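Putative tautomerase (Streptomyces achromogenes, PDB 3RY0) is a putative tautomerase, a small beta-alpha-beta protein of the tautomerase (MIF) superfamily that assembles from six copies of one short chain. Local coordinates at residues 3-8 with 38-43; 7-12 with 44-49. All blocks are in the same frame, centred on the assembly; numbering follows the deposited sequence.

Contact 1: residues 3-8 with 38-43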
ATOM      1  N   ILE A   3      -9.072   1.096   5.888  1.00  9.74           N
ATOM      2  CA  ILE A   3      -8.520  -0.146   6.442  1.00 11.29           C
ATOM      3  C   ILE A   3      -8.226  -1.116   5.296  1.00 11.81           C
ATOM      4  O   ILE A   3      -9.172  -1.514   4.570  1.00 13.84           O
ATOM      5  CB  ILE A   3      -9.517  -0.802   7.440  1.00  8.83           C
ATOM      6  CG1 ILE A   3      -9.763   0.127   8.582  1.00 11.18           C
ATOM      7  CG2 ILE A   3      -8.948  -2.149   7.962  1.00 13.88           C
ATOM      8  CD1 ILE A   3     -10.970  -0.340   9.515  1.00 14.06           C
ATOM      9  N   ARG A   4      -6.972  -1.477   5.062  1.00 11.03           N
ATOM     10  CA  ARG A   4      -6.625  -2.387   3.959  1.00 11.08           C
ATOM     11  C   ARG A   4      -6.197  -3.671   4.612  1.00 11.21           C
ATOM     12  O   ARG A   4      -5.207  -3.675   5.363  1.00 12.22           O
ATOM     13  CB  ARG A   4      -5.482  -1.846   3.113  1.00 13.77           C
ATOM     14  CG  ARG A   4      -5.352  -2.579   1.803  1.00 15.29           C
ATOM     15  CD  ARG A   4      -4.438  -1.778   0.737  1.00 21.37           C
ATOM     16  NE  ARG A   4      -5.138  -1.839  -0.576  1.00 36.36           N
ATOM     17  CZ  ARG A   4      -5.634  -0.848  -1.349  1.00 22.95           C
ATOM     18  NH1 ARG A   4      -6.210  -1.271  -2.443  1.00 35.59           N
ATOM     19  NH2 ARG A   4      -5.506   0.552  -1.211  1.00 21.09           N
ATOM     20  N   VAL A   5      -6.863  -4.769   4.271  1.00 11.21           N
ATOM     21  CA  VAL A   5      -6.549  -6.051   4.876  1.00 11.44           C
ATOM     22  C   VAL A   5      -5.895  -6.922   3.813  1.00 11.81           C
ATOM     23  O   VAL A   5      -6.412  -7.011   2.662  1.00 14.36           O
ATOM     24  CB  VAL A   5      -7.830  -6.755   5.328  1.00 12.50           C
ATOM     25  CG1 VAL A   5      -7.591  -8.142   5.977  1.00 16.54           C
ATOM     26  CG2 VAL A   5      -8.629  -5.860   6.195  1.00 13.54           C
ATOM     27  N   THR A   6      -4.814  -7.609   4.184  1.00 12.01           N
ATOM     28  CA  THR A   6      -4.238  -8.587   3.264  1.00 11.91           C
ATOM     29  C   THR A   6      -4.401  -9.995   3.907  1.00 11.81           C
ATOM     30  O   THR A   6      -3.903 -10.200   5.006  1.00 11.18           O
ATOM     31  CB  THR A   6      -2.739  -8.259   3.106  1.00 12.64           C
ATOM     32  OG1 THR A   6      -2.562  -6.908   2.650  1.00 17.12           O
ATOM     33  CG2 THR A   6      -2.096  -9.189   2.023  1.00 18.14           C
ATOM     34  N   LEU A   7      -5.079 -10.852   3.180  1.00 13.94           N
ATOM     35  CA  LEU A   7      -5.407 -12.207   3.655  1.00 14.84           C
ATOM     36  C   LEU A   7      -4.951 -13.200   2.710  1.00 15.87           C
ATOM     37  O   LEU A   7      -4.954 -12.928   1.545  1.00 14.91           O
ATOM     38  CB  LEU A   7      -6.947 -12.452   3.660  1.00 20.51           C
ATOM     39  CG  LEU A   7      -7.841 -11.563   4.493  1.00 21.19           C
ATOM     40  CD1 LEU A   7      -9.293 -12.103   4.451  1.00 23.94           C
ATOM     41  CD2 LEU A   7      -7.300 -11.552   5.981  1.00 20.63           C
ATOM     42  N   LEU A   8      -4.644 -14.427   3.134  1.00 15.47           N
ATOM     43  CA  LEU A   8      -4.504 -15.536   2.160  1.00 16.00           C
ATOM     44  C   LEU A   8      -5.791 -15.856   1.502  1.00 19.61           C
ATOM     45  O   LEU A   8      -6.882 -15.828   2.192  1.00 19.85           O
ATOM     46  CB  LEU A   8      -4.050 -16.801   2.839  1.00 18.51           C
ATOM     47  CG  LEU A   8      -2.623 -16.832   3.243  1.00 16.35           C
ATOM     48  CD1 LEU A   8      -2.377 -18.004   4.289  1.00 19.46           C
ATOM     49  CD2 LEU A   8      -1.698 -17.088   2.026  1.00 15.75           C
ATOM     50  N   VAL A  38     -15.921   4.907   7.375  1.00 13.40           N
ATOM     51  CA  VAL A  38     -14.878   3.839   7.363  1.00 12.46           C
ATOM     52  C   VAL A  38     -15.003   3.019   6.116  1.00 11.79           C
ATOM     53  O   VAL A  38     -16.078   2.541   5.765  1.00 11.80           O
ATOM     54  CB  VAL A  38     -15.095   2.934   8.576  1.00 12.67           C
ATOM     55  CG1 VAL A  38     -14.062   1.791   8.623  1.00 12.46           C
ATOM     56  CG2 VAL A  38     -15.172   3.739   9.895  1.00 15.62           C
ATOM     57  N   ARG A  39     -13.841   2.957   5.425  1.00 11.16           N
ATOM     58  CA  ARG A  39     -13.746   2.093   4.249  1.00 10.89           C
ATOM     59  C   ARG A  39     -12.815   0.936   4.502  1.00 11.24           C
ATOM     60  O   ARG A  39     -11.749   1.136   5.139  1.00 12.58           O
ATOM     61  CB  ARG A  39     -13.269   2.870   2.957  1.00 12.29           C
ATOM     62  CG  ARG A  39     -14.360   3.778   2.485  1.00 14.97           C
ATOM     63  CD  ARG A  39     -13.850   4.796   1.364  1.00 17.97           C
ATOM     64  NE  ARG A  39     -15.029   5.417   0.806  1.00 16.31           N
ATOM     65  CZ  ARG A  39     -15.763   6.295   1.445  1.00 15.71           C
ATOM     66  NH1 ARG A  39     -15.303   6.890   2.528  1.00 18.75           N
ATOM     67  NH2 ARG A  39     -16.934   6.678   0.899  1.00 17.07           N
ATOM     68  N   VAL A  40     -13.166  -0.244   4.041  1.00 10.15           N
ATOM     69  CA  VAL A  40     -12.314  -1.430   4.168  1.00 11.21           C
ATOM     70  C   VAL A  40     -12.134  -2.011   2.805  1.00 11.38           C
ATOM     71  O   VAL A  40     -13.134  -2.260   2.042  1.00 12.17           O
ATOM     72  CB  VAL A  40     -12.979  -2.503   5.092  1.00 11.47           C
ATOM     73  CG1 VAL A  40     -12.014  -3.654   5.344  1.00 13.26           C
ATOM     74  CG2 VAL A  40     -13.405  -1.950   6.457  1.00 13.49           C
ATOM     75  N   ILE A  41     -10.884  -2.320   2.433  1.00 11.89           N
ATOM     76  CA  ILE A  41     -10.575  -3.003   1.197  1.00 12.78           C
ATOM     77  C   ILE A  41      -9.886  -4.346   1.587  1.00 11.42           C
ATOM     78  O   ILE A  41      -8.881  -4.318   2.356  1.00 11.85           O
ATOM     79  CB  ILE A  41      -9.557  -2.212   0.316  1.00 11.76           C
ATOM     80  CG1 ILE A  41     -10.088  -0.804   0.065  1.00 22.12           C
ATOM     81  CG2 ILE A  41      -9.285  -3.081  -0.993  1.00 16.49           C
ATOM     82  CD1 ILE A  41     -11.159  -0.675  -0.975  1.00 23.25           C
ATOM     83  N   VAL A  42     -10.402  -5.448   1.116  1.00 12.11           N
ATOM     84  CA  VAL A  42      -9.857  -6.769   1.467  1.00 12.69           C
ATOM     85  C   VAL A  42      -9.148  -7.286   0.252  1.00 14.61           C
ATOM     86  O   VAL A  42      -9.799  -7.488  -0.813  1.00 15.95           O
ATOM     87  CB  VAL A  42     -10.943  -7.751   1.947  1.00 13.57           C
ATOM     88  CG1 VAL A  42     -10.333  -9.180   2.204  1.00 15.85           C
ATOM     89  CG2 VAL A  42     -11.602  -7.307   3.215  1.00 14.49           C
ATOM     90  N   GLU A  43      -7.849  -7.583   0.386  1.00 12.47           N
ATOM     91  CA  GLU A  43      -7.064  -8.113  -0.751  1.00 15.73           C
ATOM     92  C   GLU A  43      -6.715  -9.574  -0.367  1.00 15.56           C
ATOM     93  O   GLU A  43      -6.472  -9.879   0.820  1.00 16.28           O
ATOM     94  CB  GLU A  43      -5.752  -7.355  -0.759  1.00 18.12           C
ATOM     95  CG  GLU A  43      -5.898  -5.899  -0.989  1.00 29.35           C
ATOM     96  CD  GLU A  43      -4.537  -5.204  -0.939  1.00 39.98           C
ATOM     97  OE1 GLU A  43      -3.613  -5.657  -0.159  1.00 47.15           O
ATOM     98  OE2 GLU A  43      -4.442  -4.196  -1.684  1.00 45.81           O
TER

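Contact 2: residues 7-12 with 44-49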
ATOM      1  N   LEU A   7      -5.079 -10.852   3.180  1.00 13.94           N
ATOM      2  CA  LEU A   7      -5.407 -12.207   3.655  1.00 14.84           C
ATOM      3  C   LEU A   7      -4.951 -13.200   2.710  1.00 15.87           C
ATOM      4  O   LEU A   7      -4.954 -12.928   1.545  1.00 14.91           O
ATOM      5  CB  LEU A   7      -6.947 -12.452   3.660  1.00 20.51           C
ATOM      6  CG  LEU A   7      -7.841 -11.563   4.493  1.00 21.19           C
ATOM      7  CD1 LEU A   7      -9.293 -12.103   4.451  1.00 23.94           C
ATOM      8  CD2 LEU A   7      -7.300 -11.552   5.981  1.00 20.63           C
ATOM      9  N   LEU A   8      -4.644 -14.427   3.134  1.00 15.47           N
ATOM     10  CA  LEU A   8      -4.504 -15.536   2.160  1.00 16.00           C
ATOM     11  C   LEU A   8      -5.791 -15.856   1.502  1.00 19.61           C
ATOM     12  O   LEU A   8      -6.882 -15.828   2.192  1.00 19.85           O
ATOM     13  CB  LEU A   8      -4.050 -16.801   2.839  1.00 18.51           C
ATOM     14  CG  LEU A   8      -2.623 -16.832   3.243  1.00 16.35           C
ATOM     15  CD1 LEU A   8      -2.377 -18.004   4.289  1.00 19.46           C
ATOM     16  CD2 LEU A   8      -1.698 -17.088   2.026  1.00 15.75           C
ATOM     17  N   GLU A   9      -5.719 -16.261   0.240  1.00 19.52           N
ATOM     18  CA  GLU A   9      -6.832 -16.872  -0.473  1.00 21.94           C
ATOM     19  C   GLU A   9      -7.448 -18.018   0.325  1.00 23.53           C
ATOM     20  O   GLU A   9      -6.814 -18.709   1.092  1.00 23.76           O
ATOM     21  CB  GLU A   9      -6.397 -17.368  -1.901  1.00 19.83           C
ATOM     22  CG  GLU A   9      -6.230 -16.279  -2.913  1.00 24.54           C
ATOM     23  CD  GLU A   9      -5.781 -16.754  -4.293  1.00 21.42           C
ATOM     24  OE1 GLU A   9      -5.472 -17.967  -4.460  1.00 32.30           O
ATOM     25  OE2 GLU A   9      -5.688 -15.940  -5.205  1.00 27.55           O
ATOM     26  N   GLY A  10      -8.738 -18.149   0.060  1.00 25.32           N
ATOM     27  CA  GLY A  10      -9.479 -19.307   0.466  1.00 28.64           C
ATOM     28  C   GLY A  10     -10.462 -19.034   1.591  1.00 28.35           C
ATOM     29  O   GLY A  10     -10.977 -20.019   2.161  1.00 30.06           O
ATOM     30  N   ARG A  11     -10.712 -17.771   1.984  1.00 28.59           N
ATOM     31  CA  ARG A  11     -11.710 -17.544   3.075  1.00 28.00           C
ATOM     32  C   ARG A  11     -13.049 -17.585   2.444  1.00 23.91           C
ATOM     33  O   ARG A  11     -13.222 -17.254   1.260  1.00 25.97           O
ATOM     34  CB  ARG A  11     -11.647 -16.146   3.688  1.00 27.94           C
ATOM     35  CG  ARG A  11     -10.608 -15.861   4.628  1.00 29.26           C
ATOM     36  CD  ARG A  11     -10.749 -16.750   5.735  1.00 29.96           C
ATOM     37  NE  ARG A  11      -9.539 -16.816   6.476  1.00 33.05           N
ATOM     38  CZ  ARG A  11      -9.450 -17.354   7.676  1.00 30.82           C
ATOM     39  NH1 ARG A  11     -10.540 -17.892   8.244  1.00 27.66           N
ATOM     40  NH2 ARG A  11      -8.272 -17.403   8.296  1.00 32.47           N
ATOM     41  N   SER A  12     -14.079 -17.935   3.214  1.00 22.49           N
ATOM     42  CA  SER A  12     -15.360 -17.966   2.602  1.00 20.92           C
ATOM     43  C   SER A  12     -15.908 -16.562   2.390  1.00 20.85           C
ATOM     44  O   SER A  12     -15.498 -15.586   3.118  1.00 18.62           O
ATOM     45  CB  SER A  12     -16.386 -18.713   3.507  1.00 24.14           C
ATOM     46  OG  SER A  12     -16.513 -18.076   4.789  1.00 22.45           O
ATOM     47  N   GLU A  44      -6.753 -10.494  -1.334  1.00 15.72           N
ATOM     48  CA  GLU A  44      -6.483 -11.928  -1.120  1.00 16.12           C
ATOM     49  C   GLU A  44      -5.209 -12.206  -1.929  1.00 17.77           C
ATOM     50  O   GLU A  44      -5.031 -11.788  -3.101  1.00 21.11           O
ATOM     51  CB  GLU A  44      -7.653 -12.786  -1.609  1.00 18.40           C
ATOM     52  CG  GLU A  44      -8.838 -12.571  -0.693  1.00 24.93           C
ATOM     53  CD  GLU A  44      -9.959 -13.636  -0.805  1.00 33.92           C
ATOM     54  OE1 GLU A  44      -9.733 -14.705  -1.410  1.00 39.54           O
ATOM     55  OE2 GLU A  44     -11.045 -13.393  -0.238  1.00 36.14           O
ATOM     56  N   THR A  45      -4.280 -12.899  -1.286  1.00 14.49           N
ATOM     57  CA  THR A  45      -3.016 -13.237  -1.863  1.00 14.13           C
ATOM     58  C   THR A  45      -2.933 -14.779  -1.990  1.00 13.70           C
ATOM     59  O   THR A  45      -3.192 -15.484  -0.999  1.00 14.02           O
ATOM     60  CB  THR A  45      -1.864 -12.753  -0.929  1.00 13.35           C
ATOM     61  OG1 THR A  45      -2.020 -11.304  -0.785  1.00 21.12           O
ATOM     62  CG2 THR A  45      -0.560 -13.105  -1.482  1.00 15.46           C
ATOM     63  N   PRO A  46      -2.502 -15.297  -3.160  1.00 12.45           N
ATOM     64  CA  PRO A  46      -2.354 -16.760  -3.253  1.00 14.29           C
ATOM     65  C   PRO A  46      -1.175 -17.192  -2.412  1.00 13.64           C
ATOM     66  O   PRO A  46      -0.193 -16.420  -2.214  1.00 11.86           O
ATOM     67  CB  PRO A  46      -2.053 -17.010  -4.724  1.00 14.15           C
ATOM     68  CG  PRO A  46      -1.727 -15.855  -5.310  1.00 17.09           C
ATOM     69  CD  PRO A  46      -2.243 -14.601  -4.436  1.00 14.06           C
ATOM     70  N   PRO A  47      -1.194 -18.445  -1.911  1.00 12.91           N
ATOM     71  CA  PRO A  47      -0.148 -18.850  -0.980  1.00 13.03           C
ATOM     72  C   PRO A  47       1.264 -19.001  -1.576  1.00 13.35           C
ATOM     73  O   PRO A  47       2.225 -19.018  -0.808  1.00 14.09           O
ATOM     74  CB  PRO A  47      -0.639 -20.216  -0.426  1.00 14.99           C
ATOM     75  CG  PRO A  47      -1.550 -20.720  -1.575  1.00 16.19           C
ATOM     76  CD  PRO A  47      -2.271 -19.384  -2.069  1.00 14.67           C
ATOM     77  N   GLU A  48       1.357 -19.016  -2.896  1.00 13.13           N
ATOM     78  CA  GLU A  48       2.654 -19.063  -3.583  1.00 14.21           C
ATOM     79  C   GLU A  48       3.272 -17.704  -3.608  1.00 14.25           C
ATOM     80  O   GLU A  48       4.456 -17.572  -3.927  1.00 15.92           O
ATOM     81  CB  GLU A  48       2.488 -19.537  -5.045  1.00 15.18           C
ATOM     82  CG  GLU A  48       2.005 -20.945  -5.201  1.00 20.95           C
ATOM     83  CD  GLU A  48       0.553 -21.170  -4.946  1.00 24.10           C
ATOM     84  OE1 GLU A  48      -0.258 -20.176  -4.996  1.00 21.04           O
ATOM     85  OE2 GLU A  48       0.266 -22.366  -4.654  1.00 27.79           O
ATOM     86  N   ARG A  49       2.523 -16.647  -3.230  1.00 12.58           N
ATOM     87  CA  ARG A  49       3.021 -15.274  -3.334  1.00 12.98           C
ATOM     88  C   ARG A  49       3.121 -14.619  -1.990  1.00 10.64           C
ATOM     89  O   ARG A  49       3.365 -13.381  -1.882  1.00 13.27           O
ATOM     90  CB  ARG A  49       2.157 -14.469  -4.283  1.00 12.43           C
ATOM     91  CG  ARG A  49       2.220 -14.970  -5.689  1.00 18.32           C
ATOM     92  CD  ARG A  49       1.515 -14.004  -6.648  1.00 27.86           C
ATOM     93  NE  ARG A  49       1.460 -14.633  -7.970  1.00 38.01           N
ATOM     94  CZ  ARG A  49       0.457 -14.488  -8.845  1.00 41.50           C
ATOM     95  NH1 ARG A  49      -0.623 -13.769  -8.528  1.00 41.53           N
ATOM     96  NH2 ARG A  49       0.511 -15.130 -10.015  1.00 41.00           N
TER

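Contact 1: residues 3-8 with 38-43
Two parallel strands form the core of the beta-alpha-beta unit of the tautomerase fold here, with Ile3 to Thr6 paired in register with Val40 to Glu43. Backbone bonds alternate between the strands; Val5 N reaches Ile41 O at 2.8 Å, and Glu43 N reaches Val5 O at 2.8 Å. On one face the side chains are aliphatic. Leu7 CD1 rests on Val42 CG1 at 3.8 Å, Val5 CG2 on Val40 CG1 at 4.1 Å. Helix 13-31 covers this face, with Leu19 and Leu23 on Val5. The other face carries a salt bridge, Arg4 NE to Glu43 OE2 at 2.7 Å. Arg4 leaves with CG anti to its backbone N (chi1 -166°), and a bend at chi3 turns the guanidinium over Ile41, whose CB lies off one face near the rim. NE meets OE2 from above the carboxylate plane, and the two planar groups are 49° apart. Arg4 NH1 forms a salt bridge with Glu43 OE1 and a hydrogen bond with Thr6 OG1, both of the second subunit. Arg4 NH1 of the fourth subunit does the same to Glu43 OE1 and Thr6 OG1 here. Each Glu43 carboxylate therefore binds two arginines from different chains, which probably stabilises its charge and ties the subunits together.

Contact 2: residues 7-12 with 44-49
This is the C-terminal end of the parallel strand pair in the beta-alpha-beta unit, where strands 2-8 and 39-45 stop and the two backbones part. Leu7 pairs with Glu44 and Leu8 with Thr45. Two backbone hydrogen bonds close the ladder. Thr45 N donates to Leu7 O at 2.9 Å, and Glu9 N donates to Thr45 O at 2.9 Å. The second comes from above the carbonyl plane, 46° out of it, as segment 7-12 turns off toward helix 13-31. Beyond the ladder the contact passes to side chains. Leu8 extends toward segment 44-49, CD2 lying 3.8 Å from Pro47 CA. Leu8 also touches Trp50 of strand 50-52 and Val57 and Arg61 of helix 57-62. Glu9 has CG beside its backbone N (chi1 -76°) and an extended chain beyond. This lays its carboxylate across the Pro46 ring, where OE1 comes within 3.6 Å of CB. That touch is van der Waals packing against a proline, not a polar bond. On the other side of the sheet from Thr6, Leu7 and Glu44 turn toward helix 13-31, on Leu19 and Val16. The chain after Glu9 leads through Gly10 and Arg11 to Ser12, the N-cap of that helix. Arg11 NH1 forms a salt bridge with Glu15 in its first turn. The Glu44 carboxylate reaches back to the departing segment, its OE1 3.7 Å from Glu9 CA.

How the contacts relate
From the N terminus the chain runs through strand 2-8, the loop 9-12, helix 13-31 and a loop into strand 39-45. Both contacts close this same crossover. The contacts share Leu7 and Leu8, and their centres lie about 13 Å apart. Because the strands are parallel, the loops neither nest nor separate; they overlap in a staggered order, contact 2 starting and ending later in the chain. Contact 1 joins the N-terminal and middle parts of the strands, on whose aliphatic face helix 13-31 packs. Contact 2 joins their C-terminal ends to the loop leading into the helix and to the path toward strand 50-52 and helix 57-62. Thr6 CG2 of contact 1 packs against Thr45 OG1 of contact 2 at 3.5 Å.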